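Local coordinates for VP4 CORE protein (Bluetongue virus, PDB 2JHP), which carries out successive steps of viral mRNA capping as a multifunctional enzyme of the inner capsid, including methyl transfer at sites that bind S-adenosyl-L-homocysteine, at residues A120-A125 against E136-N141; F126-E131 against W479-I484; Q206-K209 against R214-R217; S423-M428 against R453-L458. All blocks are in the same frame, centred on the assembly; numbering follows the deposited sequence.

Contact 1. Residues A120-A125 against E136-N141; sequences ALRNYA and EAETLN. With SAH (S-adenosyl-L-homocysteine), chain B; GUN (guanine), chain D.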
# COMPACT_ATOMS: atom_id res chain seq x y z
N ALA A 120 -7.70 -1.95 0.97
CA ALA A 120 -8.99 -1.61 0.45
C ALA A 120 -8.84 -0.50 -0.59
O ALA A 120 -9.41 -0.59 -1.67
CB ALA A 120 -9.91 -1.21 1.56
N LEU A 121 -8.05 0.51 -0.28
CA LEU A 121 -7.76 1.57 -1.24
C LEU A 121 -6.97 1.08 -2.45
O LEU A 121 -7.15 1.58 -3.54
CB LEU A 121 -6.99 2.71 -0.57
CG LEU A 121 -7.68 3.50 0.54
CD1 LEU A 121 -6.86 4.76 0.87
CD2 LEU A 121 -9.11 3.87 0.19
N ARG A 122 -6.09 0.10 -2.25
CA ARG A 122 -5.25 -0.36 -3.34
C ARG A 122 -6.04 -1.25 -4.29
O ARG A 122 -5.78 -1.24 -5.50
CB ARG A 122 -4.02 -1.09 -2.82
CG ARG A 122 -2.84 -1.03 -3.80
CD ARG A 122 -1.58 -1.72 -3.29
NE ARG A 122 -1.12 -1.11 -2.04
CZ ARG A 122 -1.39 -1.60 -0.84
NH1 ARG A 122 -2.09 -2.71 -0.75
NH2 ARG A 122 -0.95 -0.97 0.24
N ASN A 123 -6.99 -2.01 -3.76
CA ASN A 123 -7.81 -2.87 -4.60
C ASN A 123 -8.69 -2.07 -5.50
O ASN A 123 -8.77 -2.37 -6.66
CB ASN A 123 -8.58 -3.90 -3.77
CG ASN A 123 -7.65 -4.92 -3.09
OD1 ASN A 123 -6.44 -4.97 -3.34
ND2 ASN A 123 -8.23 -5.73 -2.21
N TYR A 124 -9.28 -1.00 -4.99
CA TYR A 124 -10.03 -0.06 -5.83
C TYR A 124 -9.12 0.45 -6.96
O TYR A 124 -9.55 0.54 -8.13
CB TYR A 124 -10.59 1.10 -5.00
CG TYR A 124 -11.05 2.30 -5.83
CD1 TYR A 124 -12.31 2.33 -6.42
CD2 TYR A 124 -10.21 3.42 -6.00
CE1 TYR A 124 -12.74 3.43 -7.17
CE2 TYR A 124 -10.62 4.53 -6.76
CZ TYR A 124 -11.89 4.53 -7.34
OH TYR A 124 -12.30 5.61 -8.10
N ALA A 125 -7.88 0.77 -6.59
CA ALA A 125 -6.89 1.31 -7.53
C ALA A 125 -6.46 0.32 -8.61
O ALA A 125 -6.14 0.74 -9.73
CB ALA A 125 -5.67 1.86 -6.79
N GLU A 136 6.14 -0.40 -3.87
CA GLU A 136 7.10 -1.33 -3.29
C GLU A 136 6.50 -2.72 -3.39
O GLU A 136 5.47 -2.88 -4.06
CB GLU A 136 7.37 -0.98 -1.84
CG GLU A 136 8.39 0.10 -1.65
CD GLU A 136 8.70 0.26 -0.20
OE1 GLU A 136 8.25 -0.57 0.61
OE2 GLU A 136 9.40 1.21 0.15
N ALA A 137 7.13 -3.71 -2.76
CA ALA A 137 6.70 -5.12 -2.89
C ALA A 137 5.20 -5.36 -2.74
O ALA A 137 4.66 -6.22 -3.43
CB ALA A 137 7.48 -6.02 -1.94
N GLU A 138 4.53 -4.61 -1.86
CA GLU A 138 3.06 -4.75 -1.68
C GLU A 138 2.25 -4.53 -2.97
O GLU A 138 1.22 -5.17 -3.18
CB GLU A 138 2.53 -3.85 -0.57
CG GLU A 138 2.17 -2.44 -1.02
CD GLU A 138 3.40 -1.60 -1.33
OE1 GLU A 138 4.23 -1.44 -0.42
OE2 GLU A 138 3.54 -1.12 -2.47
N THR A 139 2.73 -3.63 -3.83
CA THR A 139 2.05 -3.35 -5.08
C THR A 139 2.34 -4.42 -6.13
O THR A 139 1.42 -4.92 -6.76
CB THR A 139 2.37 -1.95 -5.62
OG1 THR A 139 2.09 -0.99 -4.59
CG2 THR A 139 1.48 -1.63 -6.82
N LEU A 140 3.62 -4.76 -6.28
CA LEU A 140 4.04 -5.83 -7.18
C LEU A 140 3.27 -7.13 -6.90
O LEU A 140 2.76 -7.77 -7.82
CB LEU A 140 5.55 -6.09 -7.06
CG LEU A 140 6.53 -5.03 -7.57
CD1 LEU A 140 7.93 -5.44 -7.25
CD2 LEU A 140 6.38 -4.85 -9.08
N ASN A 141 3.20 -7.49 -5.63
CA ASN A 141 2.50 -8.69 -5.18
C ASN A 141 1.06 -8.86 -5.65
O ASN A 141 0.62 -9.98 -5.87
CB ASN A 141 2.56 -8.80 -3.66
CG ASN A 141 3.87 -9.32 -3.17
OD1 ASN A 141 4.72 -9.74 -3.95
ND2 ASN A 141 4.06 -9.30 -1.86
N SAH B . 2.54 2.99 -2.54
CA SAH B . 2.71 1.76 -1.71
CB SAH B . 3.87 1.82 -0.71
CG SAH B . 4.36 3.16 -0.18
SD SAH B . 5.94 2.95 0.69
C SAH B . 1.43 1.33 -1.02
O SAH B . 0.35 1.36 -1.63
OXT SAH B . 1.43 0.91 0.14
C5' SAH B . 6.50 4.56 0.06
C4' SAH B . 7.49 4.42 -1.09
O4' SAH B . 7.37 5.50 -1.99
C3' SAH B . 8.94 4.41 -0.60
O3' SAH B . 9.61 3.41 -1.35
C2' SAH B . 9.48 5.78 -1.00
O2' SAH B . 10.84 5.75 -1.35
C1' SAH B . 8.63 6.11 -2.23
N9 SAH B . 8.54 7.56 -2.50
C8 SAH B . 8.45 8.58 -1.58
N7 SAH B . 8.39 9.76 -2.25
C5 SAH B . 8.43 9.51 -3.58
C6 SAH B . 8.39 10.34 -4.70
N6 SAH B . 8.29 11.66 -4.56
N1 SAH B . 8.44 9.78 -5.97
C2 SAH B . 8.53 8.41 -6.12
N3 SAH B . 8.57 7.59 -5.01
C4 SAH B . 8.52 8.13 -3.75
N9 GUN D . 8.99 -9.47 0.03
C8 GUN D . 7.67 -9.29 0.14
N7 GUN D . 7.04 -9.95 -0.84
C5 GUN D . 7.97 -10.55 -1.58
C6 GUN D . 7.89 -11.36 -2.71
O6 GUN D . 6.79 -11.64 -3.21
N1 GUN D . 9.08 -11.86 -3.26
C2 GUN D . 10.31 -11.51 -2.64
N2 GUN D . 11.44 -11.95 -3.15
N3 GUN D . 10.35 -10.72 -1.55
C4 GUN D . 9.21 -10.25 -1.02

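Contact 2. Residues F126-E131 against W479-I484; sequences FKMAIE and WRYPDI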
# COMPACT_ATOMS: atom_id res chain seq x y z
N PHE A 126 -6.45 -0.98 -8.30
CA PHE A 126 -6.10 -1.99 -9.30
C PHE A 126 -7.24 -2.14 -10.30
O PHE A 126 -7.02 -2.52 -11.45
CB PHE A 126 -5.77 -3.34 -8.67
CG PHE A 126 -4.38 -3.41 -8.09
CD1 PHE A 126 -4.19 -3.61 -6.72
CD2 PHE A 126 -3.26 -3.28 -8.92
CE1 PHE A 126 -2.89 -3.68 -6.18
CE2 PHE A 126 -1.95 -3.36 -8.38
CZ PHE A 126 -1.78 -3.55 -7.01
N LYS A 127 -8.46 -1.82 -9.85
CA LYS A 127 -9.64 -1.88 -10.71
C LYS A 127 -9.70 -0.67 -11.63
O LYS A 127 -10.21 -0.77 -12.75
CB LYS A 127 -10.93 -1.96 -9.88
CG LYS A 127 -11.07 -3.23 -9.04
CD LYS A 127 -10.99 -4.47 -9.92
CE LYS A 127 -10.96 -5.75 -9.11
NZ LYS A 127 -10.48 -6.90 -9.95
N MET A 128 -9.16 0.46 -11.18
CA MET A 128 -9.32 1.72 -11.90
C MET A 128 -8.05 2.30 -12.53
O MET A 128 -8.13 3.29 -13.25
CB MET A 128 -9.99 2.77 -11.01
CG MET A 128 -11.31 2.34 -10.39
SD MET A 128 -12.63 2.14 -11.59
CE MET A 128 -14.00 1.76 -10.52
N ALA A 129 -6.88 1.70 -12.29
CA ALA A 129 -5.64 2.31 -12.79
C ALA A 129 -4.67 1.37 -13.50
O ALA A 129 -4.69 0.16 -13.29
CB ALA A 129 -4.92 3.10 -11.67
N ILE A 130 -3.85 1.95 -14.37
CA ILE A 130 -2.74 1.23 -15.00
C ILE A 130 -1.45 1.56 -14.24
O ILE A 130 -0.71 0.65 -13.88
CB ILE A 130 -2.63 1.52 -16.54
CG1 ILE A 130 -3.58 0.64 -17.36
CG2 ILE A 130 -1.22 1.29 -17.06
CD1 ILE A 130 -5.03 1.02 -17.24
N GLU A 131 -1.19 2.84 -13.99
CA GLU A 131 0.07 3.28 -13.37
C GLU A 131 0.00 3.35 -11.83
O GLU A 131 -0.98 3.86 -11.26
CB GLU A 131 0.47 4.65 -13.90
CG GLU A 131 0.73 4.72 -15.40
CD GLU A 131 1.56 5.94 -15.79
OE1 GLU A 131 1.76 6.82 -14.94
OE2 GLU A 131 2.01 6.00 -16.95
N TRP A 479 -20.13 2.31 -0.23
CA TRP A 479 -21.43 2.74 -0.72
C TRP A 479 -21.56 2.65 -2.24
O TRP A 479 -22.59 2.23 -2.74
CB TRP A 479 -21.66 4.17 -0.22
CG TRP A 479 -22.91 4.84 -0.66
CD1 TRP A 479 -24.15 4.32 -0.70
CD2 TRP A 479 -23.02 6.21 -1.06
NE1 TRP A 479 -25.05 5.26 -1.14
CE2 TRP A 479 -24.38 6.44 -1.36
CE3 TRP A 479 -22.11 7.26 -1.21
CZ2 TRP A 479 -24.85 7.68 -1.81
CZ3 TRP A 479 -22.57 8.49 -1.65
CH2 TRP A 479 -23.92 8.69 -1.95
N ARG A 480 -20.51 3.05 -2.95
CA ARG A 480 -20.48 3.10 -4.41
C ARG A 480 -19.98 1.79 -5.05
O ARG A 480 -20.47 1.39 -6.11
CB ARG A 480 -19.63 4.30 -4.88
CG ARG A 480 -19.48 4.46 -6.40
CD ARG A 480 -20.39 5.52 -6.97
NE ARG A 480 -19.75 6.84 -7.03
CZ ARG A 480 -20.42 7.99 -7.15
NH1 ARG A 480 -21.75 8.01 -7.21
NH2 ARG A 480 -19.75 9.13 -7.19
N TYR A 481 -19.02 1.13 -4.41
CA TYR A 481 -18.47 -0.12 -4.95
C TYR A 481 -18.50 -1.26 -3.93
O TYR A 481 -17.46 -1.66 -3.42
CB TYR A 481 -17.05 0.10 -5.46
CG TYR A 481 -16.92 1.14 -6.54
CD1 TYR A 481 -16.48 2.42 -6.23
CD2 TYR A 481 -17.23 0.84 -7.86
CE1 TYR A 481 -16.35 3.39 -7.22
CE2 TYR A 481 -17.10 1.81 -8.87
CZ TYR A 481 -16.66 3.09 -8.54
OH TYR A 481 -16.54 4.04 -9.52
N PRO A 482 -19.71 -1.78 -3.63
CA PRO A 482 -19.97 -2.82 -2.63
C PRO A 482 -19.16 -4.12 -2.69
O PRO A 482 -19.05 -4.79 -1.66
CB PRO A 482 -21.46 -3.11 -2.84
CG PRO A 482 -21.99 -1.83 -3.33
CD PRO A 482 -20.96 -1.35 -4.27
N ASP A 483 -18.61 -4.50 -3.83
CA ASP A 483 -17.71 -5.66 -3.82
C ASP A 483 -16.26 -5.35 -4.12
O ASP A 483 -15.44 -6.27 -4.24
CB ASP A 483 -18.20 -6.80 -4.71
CG ASP A 483 -18.90 -7.90 -3.93
OD1 ASP A 483 -19.38 -8.86 -4.57
OD2 ASP A 483 -18.96 -7.82 -2.68
N ILE A 484 -15.93 -4.07 -4.24
CA ILE A 484 -14.55 -3.64 -4.13
C ILE A 484 -14.23 -3.49 -2.64
O ILE A 484 -13.22 -4.02 -2.17
CB ILE A 484 -14.23 -2.34 -4.92
CG1 ILE A 484 -14.52 -2.54 -6.41
CG2 ILE A 484 -12.77 -1.98 -4.76
CD1 ILE A 484 -14.21 -1.35 -7.30

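Contact 3. Residues Q206-K209 against R214-R217; sequences QFKK and RFRR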
# COMPACT_ATOMS: atom_id res chain seq x y z
N GLN A 206 9.10 -26.38 -3.82
CA GLN A 206 8.87 -25.51 -2.68
C GLN A 206 8.37 -24.13 -3.10
O GLN A 206 7.58 -23.51 -2.39
CB GLN A 206 10.11 -25.41 -1.79
CG GLN A 206 10.35 -26.66 -0.94
CD GLN A 206 9.22 -26.93 0.05
OE1 GLN A 206 9.21 -26.40 1.16
NE2 GLN A 206 8.28 -27.79 -0.34
N PHE A 207 8.80 -23.68 -4.28
CA PHE A 207 8.28 -22.44 -4.86
C PHE A 207 6.79 -22.60 -5.20
O PHE A 207 5.97 -21.74 -4.85
CB PHE A 207 9.09 -22.02 -6.08
CG PHE A 207 8.76 -20.64 -6.60
CD1 PHE A 207 9.18 -19.50 -5.92
CD2 PHE A 207 8.04 -20.49 -7.79
CE1 PHE A 207 8.88 -18.23 -6.40
CE2 PHE A 207 7.74 -19.21 -8.28
CZ PHE A 207 8.16 -18.09 -7.58
N LYS A 208 6.44 -23.71 -5.85
CA LYS A 208 5.04 -24.06 -6.10
C LYS A 208 4.20 -24.02 -4.82
O LYS A 208 3.11 -23.46 -4.82
CB LYS A 208 4.93 -25.44 -6.76
CG LYS A 208 3.49 -25.85 -7.08
CD LYS A 208 3.32 -27.35 -7.43
CE LYS A 208 3.24 -28.25 -6.21
NZ LYS A 208 3.08 -29.67 -6.62
N LYS A 209 4.73 -24.59 -3.75
CA LYS A 209 4.02 -24.69 -2.47
C LYS A 209 3.89 -23.33 -1.77
O LYS A 209 2.81 -22.98 -1.30
CB LYS A 209 4.69 -25.74 -1.55
CG LYS A 209 4.07 -25.93 -0.18
CD LYS A 209 3.86 -27.42 0.11
CE LYS A 209 4.98 -28.05 0.97
NZ LYS A 209 4.52 -28.31 2.38
N ARG A 214 2.29 -17.32 -8.91
CA ARG A 214 3.33 -17.06 -9.89
C ARG A 214 4.00 -18.31 -10.42
O ARG A 214 4.56 -18.29 -11.52
CB ARG A 214 4.36 -16.03 -9.42
CG ARG A 214 4.75 -16.10 -7.99
CD ARG A 214 5.61 -14.89 -7.65
NE ARG A 214 4.90 -13.62 -7.75
CZ ARG A 214 5.05 -12.60 -6.90
NH1 ARG A 214 5.90 -12.70 -5.88
NH2 ARG A 214 4.35 -11.48 -7.07
N PHE A 215 3.93 -19.40 -9.65
CA PHE A 215 4.34 -20.69 -10.20
C PHE A 215 3.44 -21.09 -11.37
O PHE A 215 3.93 -21.30 -12.49
CB PHE A 215 4.35 -21.80 -9.14
CG PHE A 215 4.72 -23.14 -9.70
CD1 PHE A 215 6.06 -23.45 -9.97
CD2 PHE A 215 3.74 -24.09 -9.99
CE1 PHE A 215 6.41 -24.69 -10.50
CE2 PHE A 215 4.07 -25.34 -10.52
CZ PHE A 215 5.42 -25.65 -10.77
N ARG A 216 2.13 -21.16 -11.13
CA ARG A 216 1.15 -21.55 -12.15
C ARG A 216 1.18 -20.69 -13.42
O ARG A 216 1.01 -21.22 -14.52
CB ARG A 216 -0.26 -21.62 -11.59
CG ARG A 216 -0.68 -23.03 -11.19
CD ARG A 216 -2.20 -23.19 -11.11
NE ARG A 216 -2.82 -22.84 -9.82
CZ ARG A 216 -2.21 -22.82 -8.63
NH1 ARG A 216 -0.91 -23.14 -8.51
NH2 ARG A 216 -2.90 -22.48 -7.55
N ARG A 217 1.42 -19.39 -13.28
CA ARG A 217 1.45 -18.47 -14.42
C ARG A 217 2.73 -18.58 -15.28
O ARG A 217 2.88 -17.87 -16.28
CB ARG A 217 1.24 -17.02 -13.96
CG ARG A 217 -0.06 -16.74 -13.22
CD ARG A 217 -0.29 -15.22 -13.05
NE ARG A 217 0.95 -14.49 -12.74
CZ ARG A 217 1.44 -14.28 -11.52
NH1 ARG A 217 0.81 -14.74 -10.44
NH2 ARG A 217 2.58 -13.60 -11.37

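Contact 4. Residues S423-M428 against R453-L458; sequences SIYEVM and RSTVML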
# COMPACT_ATOMS: atom_id res chain seq x y z
N SER A 423 3.42 20.47 -6.41
CA SER A 423 3.46 19.32 -7.31
C SER A 423 2.72 18.14 -6.69
O SER A 423 2.28 17.24 -7.41
CB SER A 423 4.91 18.94 -7.67
OG SER A 423 5.60 18.47 -6.53
N ILE A 424 2.59 18.17 -5.36
CA ILE A 424 1.77 17.20 -4.63
C ILE A 424 0.31 17.42 -4.99
O ILE A 424 -0.37 16.49 -5.40
CB ILE A 424 2.00 17.27 -3.08
CG1 ILE A 424 3.39 16.72 -2.71
CG2 ILE A 424 0.88 16.54 -2.30
CD1 ILE A 424 3.77 16.88 -1.24
N TYR A 425 -0.16 18.65 -4.86
CA TYR A 425 -1.54 18.99 -5.22
C TYR A 425 -1.81 18.76 -6.71
O TYR A 425 -2.91 18.35 -7.09
CB TYR A 425 -1.88 20.43 -4.79
CG TYR A 425 -2.00 20.58 -3.28
CD1 TYR A 425 -1.11 21.38 -2.56
CD2 TYR A 425 -2.99 19.89 -2.58
CE1 TYR A 425 -1.21 21.49 -1.16
CE2 TYR A 425 -3.09 20.00 -1.17
CZ TYR A 425 -2.21 20.80 -0.48
OH TYR A 425 -2.36 20.87 0.87
N GLU A 426 -0.79 18.98 -7.54
CA GLU A 426 -0.87 18.71 -8.97
C GLU A 426 -1.13 17.22 -9.22
O GLU A 426 -1.87 16.87 -10.14
CB GLU A 426 0.41 19.17 -9.67
CG GLU A 426 0.25 19.52 -11.15
CD GLU A 426 0.12 21.02 -11.41
OE1 GLU A 426 0.92 21.79 -10.82
OE2 GLU A 426 -0.75 21.43 -12.21
N VAL A 427 -0.54 16.35 -8.41
CA VAL A 427 -0.86 14.92 -8.47
C VAL A 427 -2.31 14.62 -8.04
O VAL A 427 -3.04 13.92 -8.74
CB VAL A 427 0.13 14.06 -7.65
CG1 VAL A 427 -0.36 12.63 -7.55
CG2 VAL A 427 1.50 14.10 -8.27
N MET A 428 -2.71 15.17 -6.89
CA MET A 428 -4.07 14.97 -6.37
C MET A 428 -5.19 15.52 -7.30
O MET A 428 -6.34 15.11 -7.20
CB MET A 428 -4.18 15.53 -4.95
CG MET A 428 -3.06 15.07 -4.01
SD MET A 428 -3.43 15.04 -2.24
CE MET A 428 -4.50 16.46 -2.06
N ARG A 453 -5.24 20.31 6.82
CA ARG A 453 -6.55 19.82 6.36
C ARG A 453 -7.38 20.83 5.57
O ARG A 453 -7.98 20.48 4.55
CB ARG A 453 -7.40 19.34 7.53
CG ARG A 453 -6.95 18.02 8.11
CD ARG A 453 -7.97 17.54 9.09
NE ARG A 453 -7.60 16.25 9.64
CZ ARG A 453 -6.80 16.09 10.69
NH1 ARG A 453 -6.51 14.86 11.10
NH2 ARG A 453 -6.30 17.14 11.33
N SER A 454 -7.43 22.06 6.05
CA SER A 454 -8.24 23.09 5.42
C SER A 454 -7.69 23.44 4.05
O SER A 454 -8.44 23.71 3.12
CB SER A 454 -8.34 24.34 6.30
OG SER A 454 -7.09 24.98 6.44
N THR A 455 -6.36 23.41 3.92
CA THR A 455 -5.72 23.64 2.63
C THR A 455 -6.05 22.50 1.65
O THR A 455 -6.32 22.75 0.47
CB THR A 455 -4.18 23.80 2.80
OG1 THR A 455 -3.92 24.73 3.85
CG2 THR A 455 -3.55 24.34 1.53
N VAL A 456 -6.05 21.27 2.15
CA VAL A 456 -6.38 20.09 1.36
C VAL A 456 -7.79 20.25 0.81
O VAL A 456 -7.99 20.19 -0.40
CB VAL A 456 -6.29 18.78 2.20
CG1 VAL A 456 -6.69 17.58 1.36
CG2 VAL A 456 -4.90 18.58 2.76
N MET A 457 -8.75 20.46 1.71
CA MET A 457 -10.14 20.73 1.35
C MET A 457 -10.31 21.80 0.27
O MET A 457 -11.04 21.61 -0.71
CB MET A 457 -10.92 21.17 2.59
CG MET A 457 -11.40 20.04 3.45
SD MET A 457 -12.35 20.64 4.85
CE MET A 457 -13.83 21.25 4.07
N LEU A 458 -9.61 22.92 0.45
CA LEU A 458 -9.75 24.06 -0.45
C LEU A 458 -9.08 23.86 -1.82
O LEU A 458 -9.53 24.44 -2.82
CB LEU A 458 -9.29 25.35 0.24
CG LEU A 458 -10.16 25.76 1.44
CD1 LEU A 458 -9.44 26.65 2.43
CD2 LEU A 458 -11.43 26.42 0.96

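Contact 1. Residues A120-A125 against E136-N141
The guanidinium of Arg122 has the CG methylene of Glu138 over one face, 3.5 Å above the plane and displaced toward the rim, while S-adenosyl-L-homocysteine (SAH) lies at its edge with O in the plane. The edge carries the polar work: Arg122 NE reaches SAH O at 2.9 Å in a nearly straight bond (162°), and Arg122 NH2 meets SAH OXT at 3.0 Å. Two parallel N-H groups for two carboxylate oxygens make arginine well suited here. Its chain runs out from the helix with CG swung opposite the backbone N (chi1 -154°) and turns at chi3 to present that edge.

Glu138 bends at chi2, which lays CG on the guanidinium while the carboxylate folds back over its helix start. OE2 takes a bond from Thr139 OG1 at 2.6 Å through its anti lone pair and one from Glu136 N on the syn side. Glu136, at the N-cap position, holds SAH O3' through OE2, and Asn141 ND2 donates to guanine N7 (3.2 Å).

Asp119 pairs with Arg122 NH1. Helix 114-128 packs on helix 470-480 and strand 433-437, whereas helix 137-141 rests on helix 380-391, the ligand's amino-acid end lying alongside their meeting place.

Contact 2. Residues F126-E131 against W479-I484
Met128 and Tyr481 reach out to meet each other and make the tight part of this contact: the methyl CE of Met128 lies 3.5 Å from Tyr481 CE2 and 3.6 Å from Tyr481 OH. It comes in obliquely at the phenol end of the ring. Met128 starts with CG lying across from the carbonyl carbon (chi1 -54°) and bends again at chi2 (-68°), a path that carries the methyl over to the tyrosine. A long, unbranched thioether suits this place, since it can reach across and end in an apolar methyl. The ring is further flanked by its own neighbour, Arg480 CG, 3.4 Å above one face and toward the rim, and its hydroxyl is hydrogen-bonded to Glu505.

Packing is looser beside this. Ile484 CD1 stands 4.5 Å from Met128 CE and 4.1 Å from Lys127 CG, and the lysine and isoleucine chains run antiparallel where they pass. Lys127 lends only its aliphatic root; beyond CG the chain leads away, and the residue is exposed to solvent, as a lysine at a surface can be.

The contact thus joins two helix ends. Helix 114-128 stops at Met128 and leads into strand 131-132, which lies between strands 149-152 and 406-408 of a mixed sheet, while helix 470-480 gives way at Tyr481 to the loop that carries Ile484 back against helix 114-128.

Contact 3. Residues Q206-K209 against R214-R217
Lys208 and Phe215 meet inside a beta-alpha-beta crossover, the connection between the parallel strands 192-196 and 219-223 of a Rossmann-like methyltransferase sheet. Helices 202-210 and 212-216 make up most of that link, and the turn between them brings the two segments together, with the CA atoms of Lys208 and Phe215 only 5.4 Å apart.

The clearest interaction is CH-pi. Lys208 CB sits 3.6 Å from the centroid of the Phe215 ring, just 9° off its normal, and Lys208 CG continues over the same face to within 3.4 Å of Phe215 CD2. Lysine fits because its flexible run of methylenes can lie flat over the aromatic face while the amino end leads away, where NZ has a long, weak ion pair with Asp232. Phe215 is also stacked with Trp220, at the start of the following strand.

Apolar packing comes from Phe207. A chi1 of -171° swings its ring toward the second helix, and CD2 comes up to the edge of the Phe215 ring, 4.1 Å from Phe215 CB. Leu183 and Val187 also touch this buried phenylalanine.

Arg214 adds a polar role, while its aliphatic part crosses Phe207 at about a right angle. Its NH1 donates to O6 of a bound guanine; the chain thus packs with its methylenes and binds the guanine with its guanidinium. The guanidinium is turned 23° from the plane of the Phe207 ring, and Arg214 CG lies 4.0 Å from Phe207 CZ.

Contact 4. Residues S423-M428 against R453-L458
Tyr425 reaches across to Thr455 and Val456 and can be followed outward from its helix. The bond from CA to CB already heads toward helix 453-460, and with CG beside the backbone N (chi1 -70°) the ring is carried on in that direction. Going outward, the first atom to come within 4.2 Å of the other segment is CE2, at that distance from Val456 CA. At the tip, OH lies 3.7 Å from Thr455 CG2 and 3.9 Å from Val456 CG2, so the hydroxyl oxygen is lodged against two methyl groups. The tyrosine crosses both partners at about a right angle, and its length lets it bridge helices whose segment axes come no closer than 11.8 Å and cross at -47°.

Helix 421-430 links the adjacent parallel strands 406-408 and 433-437, a beta-alpha-beta crossover of the class I methyltransferase type of sheet, and helix 453-460 follows in the next connection. Both pack on strand 499-503 of that sheet, Met428 touching Ser502 and Val456 touching Ala500.

One helical turn after Tyr425, Met428 sends its methyl CE to 4.2 Å from Val456 CG1. Val456 therefore divides its branches, CG2 for the tyrosine and CG1 for the methionine, as a beta-branched residue can. Thr455 is similarly two-sided: CG2 turns to Tyr425, whereas OG1 is hydrogen-bonded to Glu630, and the neighbouring Ser454 OG also bonds to that carboxylate.

In the fold
Contacts 1 and 2 share helix 114-128 and lie about 11 Å apart between centres. They touch directly, Tyr124 CE1 meeting Tyr481 CE1 at 3.6 Å, and both tyrosine hydroxyls bond to Glu505. Contact 3 belongs to the other methyltransferase-like sheet, with its centre about 21 Å from that of contact 1, yet a guanine joins them: Asn141 and Arg214 both bind it, and Asn141 OD1 is 3.6 Å from Arg214 NH2. Contact 4 does not touch the rest; the Met428 side chain is about 12 Å from a bound SAH. Contacts 3 and 4, about 43 Å apart between centres, flank the chain's centre on opposite sides.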